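Local coordinates for sporozoite surface protein 2 (PDB 4HQO) that serves as a sporozoite surface receptor for gliding motility in Plasmodium vivax, its metal-binding VWA domain probably engaging ligands on host cells, at residues Y22-G27 against V129-D134. The protein carries 4 engineered substitutions. Numbering follows the deposited sequence.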
ATOM      1  N   TYR A  22       2.012   5.930  -4.527  1.00 25.95           N
ATOM      2  CA  TYR A  22       2.476   7.282  -4.271  1.00 26.54           C
ATOM      3  C   TYR A  22       3.035   7.826  -5.574  1.00 28.76           C
ATOM      4  O   TYR A  22       4.091   7.403  -6.025  1.00 29.03           O
ATOM      5  CB  TYR A  22       3.556   7.270  -3.179  1.00 25.15           C
ATOM      6  CG  TYR A  22       3.123   6.583  -1.897  1.00 31.81           C
ATOM      7  CD1 TYR A  22       3.328   5.219  -1.712  1.00 25.95           C
ATOM      8  CD2 TYR A  22       2.517   7.300  -0.868  1.00 22.39           C
ATOM      9  CE1 TYR A  22       2.936   4.590  -0.538  1.00 27.48           C
ATOM     10  CE2 TYR A  22       2.120   6.678   0.307  1.00 23.44           C
ATOM     11  CZ  TYR A  22       2.333   5.320   0.467  1.00 25.13           C
ATOM     12  OH  TYR A  22       1.932   4.689   1.629  1.00 29.80           O
ATOM     13  N   LEU A  23       2.298   8.733  -6.200  1.00 24.94           N
ATOM     14  CA  LEU A  23       2.702   9.294  -7.481  1.00 26.92           C
ATOM     15  C   LEU A  23       3.397  10.627  -7.242  1.00 31.26           C
ATOM     16  O   LEU A  23       2.761  11.602  -6.824  1.00 28.53           O
ATOM     17  CB  LEU A  23       1.480   9.471  -8.384  1.00 24.55           C
ATOM     18  CG  LEU A  23       1.656  10.005  -9.806  1.00 32.60           C
ATOM     19  CD1 LEU A  23       2.774   9.282 -10.534  1.00 26.97           C
ATOM     20  CD2 LEU A  23       0.342   9.858 -10.572  1.00 29.61           C
ATOM     21  N   LEU A  24       4.706  10.657  -7.488  1.00 23.92           N
ATOM     22  CA  LEU A  24       5.527  11.842  -7.208  1.00 24.81           C
ATOM     23  C   LEU A  24       5.894  12.486  -8.541  1.00 26.06           C
ATOM     24  O   LEU A  24       6.598  11.884  -9.361  1.00 29.05           O
ATOM     25  CB  LEU A  24       6.794  11.456  -6.451  1.00 20.73           C
ATOM     26  CG  LEU A  24       6.650  10.533  -5.232  1.00 33.22           C
ATOM     27  CD1 LEU A  24       8.020  10.291  -4.553  1.00 20.91           C
ATOM     28  CD2 LEU A  24       5.653  11.103  -4.241  1.00 22.64           C
ATOM     29  N   VAL A  25       5.392  13.695  -8.766  1.00 22.61           N
ATOM     30  CA  VAL A  25       5.505  14.327 -10.078  1.00 21.24           C
ATOM     31  C   VAL A  25       6.460  15.522 -10.035  1.00 24.30           C
ATOM     32  O   VAL A  25       6.278  16.455  -9.247  1.00 26.08           O
ATOM     33  CB  VAL A  25       4.120  14.764 -10.626  1.00 30.18           C
ATOM     34  CG1 VAL A  25       4.266  15.382 -12.011  1.00 24.66           C
ATOM     35  CG2 VAL A  25       3.157  13.571 -10.673  1.00 23.44           C
ATOM     36  N   ASP A  26       7.492  15.467 -10.867  1.00 29.98           N
ATOM     37  CA  ASP A  26       8.475  16.547 -10.978  1.00 30.37           C
ATOM     38  C   ASP A  26       7.846  17.729 -11.729  1.00 29.52           C
ATOM     39  O   ASP A  26       7.541  17.611 -12.915  1.00 28.33           O
ATOM     40  CB  ASP A  26       9.676  16.013 -11.762  1.00 25.56           C
ATOM     41  CG  ASP A  26      10.891  16.935 -11.728  1.00 34.45           C
ATOM     42  OD1 ASP A  26      10.744  18.172 -11.561  1.00 35.06           O
ATOM     43  OD2 ASP A  26      12.009  16.394 -11.903  1.00 28.92           O
ATOM     44  N   GLY A  27       7.651  18.860 -11.051  1.00 28.35           N
ATOM     45  CA  GLY A  27       7.114  20.053 -11.700  1.00 26.45           C
ATOM     46  C   GLY A  27       8.114  21.204 -11.775  1.00 28.51           C
ATOM     47  O   GLY A  27       7.733  22.380 -11.850  1.00 30.46           O
ATOM     48  N   VAL A 129       5.857   3.323  -5.187  1.00 35.11           N
ATOM     49  CA  VAL A 129       6.144   4.704  -5.553  1.00 30.25           C
ATOM     50  C   VAL A 129       6.381   4.807  -7.046  1.00 26.36           C
ATOM     51  O   VAL A 129       7.205   4.079  -7.605  1.00 29.68           O
ATOM     52  CB  VAL A 129       7.380   5.264  -4.833  1.00 23.68           C
ATOM     53  CG1 VAL A 129       7.667   6.680  -5.334  1.00 26.62           C
ATOM     54  CG2 VAL A 129       7.171   5.265  -3.322  1.00 26.30           C
ATOM     55  N   ILE A 130       5.655   5.704  -7.699  1.00 25.60           N
ATOM     56  CA  ILE A 130       5.975   6.021  -9.082  1.00 25.39           C
ATOM     57  C   ILE A 130       6.598   7.411  -9.115  1.00 35.58           C
ATOM     58  O   ILE A 130       5.953   8.398  -8.769  1.00 26.55           O
ATOM     59  CB  ILE A 130       4.734   5.950  -9.986  1.00 30.63           C
ATOM     60  CG1 ILE A 130       4.176   4.524  -9.996  1.00 31.41           C
ATOM     61  CG2 ILE A 130       5.075   6.393 -11.401  1.00 30.82           C
ATOM     62  CD1 ILE A 130       2.985   4.356 -10.917  1.00 33.87           C
ATOM     63  N   LEU A 131       7.870   7.473  -9.498  1.00 28.12           N
ATOM     64  CA  LEU A 131       8.608   8.731  -9.520  1.00 30.09           C
ATOM     65  C   LEU A 131       8.764   9.217 -10.959  1.00 32.15           C
ATOM     66  O   LEU A 131       9.454   8.586 -11.760  1.00 30.89           O
ATOM     67  CB  LEU A 131       9.982   8.546  -8.857  1.00 22.94           C
ATOM     68  CG  LEU A 131      10.936   9.744  -8.864  1.00 34.81           C
ATOM     69  CD1 LEU A 131      10.395  10.895  -8.015  1.00 23.22           C
ATOM     70  CD2 LEU A 131      12.328   9.302  -8.382  1.00 28.65           C
ATOM     71  N   MET A 132       8.106  10.328 -11.292  1.00 27.86           N
ATOM     72  CA  MET A 132       8.193  10.890 -12.639  1.00 34.51           C
ATOM     73  C   MET A 132       9.131  12.081 -12.631  1.00 33.08           C
ATOM     74  O   MET A 132       8.814  13.103 -12.025  1.00 26.69           O
ATOM     75  CB  MET A 132       6.816  11.345 -13.132  1.00 31.46           C
ATOM     76  CG  MET A 132       5.845  10.226 -13.386  1.00 51.08           C
ATOM     77  SD  MET A 132       4.208  10.835 -13.829  1.00 47.26           S
ATOM     78  CE  MET A 132       4.596  11.917 -15.168  1.00 25.51           C
ATOM     79  N   THR A 133      10.267  11.966 -13.317  1.00 27.80           N
ATOM     80  CA  THR A 133      11.289  13.008 -13.245  1.00 24.63           C
ATOM     81  C   THR A 133      12.241  12.988 -14.448  1.00 26.47           C
ATOM     82  O   THR A 133      12.319  11.990 -15.164  1.00 33.07           O
ATOM     83  CB  THR A 133      12.095  12.874 -11.928  1.00 28.27           C
ATOM     84  OG1 THR A 133      13.020  13.963 -11.792  1.00 28.17           O
ATOM     85  CG2 THR A 133      12.853  11.540 -11.901  1.00 26.67           C
ATOM     86  N   ASP A 134      12.942  14.102 -14.676  1.00 29.81           N
ATOM     87  CA  ASP A 134      14.060  14.133 -15.622  1.00 29.84           C
ATOM     88  C   ASP A 134      15.374  13.726 -14.944  1.00 27.89           C
ATOM     89  O   ASP A 134      16.418  13.643 -15.582  1.00 34.61           O
ATOM     90  CB  ASP A 134      14.211  15.513 -16.280  1.00 30.33           C
ATOM     91  CG  ASP A 134      14.582  16.611 -15.290  1.00 36.01           C
ATOM     92  OD1 ASP A 134      14.767  16.331 -14.078  1.00 38.77           O
ATOM     93  OD2 ASP A 134      14.694  17.772 -15.738  1.00 41.40           O
TER
HETATM   94  O   HOH W   1      14.189  18.163 -12.198  1.00 36.80           O
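The backbone N-H of L24 donates to I130 O, N to O 2.9 Å, and L24 accepts from M132 N through its own carbonyl, both bonds close to straight; I130 N to Y22 O and D26 N to M132 O continue the parallel ladder. Packing is close on both faces of this strand pair. On one, L24 CD1 lies 3.7 Å from V129 CG1, while L131, its CG anti to the backbone N (chi1 176°), swings CD1 back to L24 CB; helix 105-117 covers L24 and V129. On the other, L23 CD1 rests 3.8 Å from I130 CG2 and almost as near M132 SD, under L44 of helix 33-49. These are neighbouring central strands of the VWA domain, a Rossmann-like sheet between helices whose metal ion-dependent adhesion site (MIDAS) forms at the C-terminal strand ends. There the apolar packing gives way to a polar, water-containing end. D26 OD2 takes the T133 hydroxyl proton on its anti lone pair, OG1 to OD2 being 2.6 Å. D26 OD2 and D134 OD1 come within 3.5 Å, their carboxylate planes 85° apart; a water within hydrogen-bonding distance of both, and probably the nearby magnesium ion, would ease the repulsion. S28 and S30, two of the magnesium ligands, hydrogen-bond to D26 OD1 and D134 OD2 respectively, consistent with both aspartates positioning the coordinating serines from the second shell.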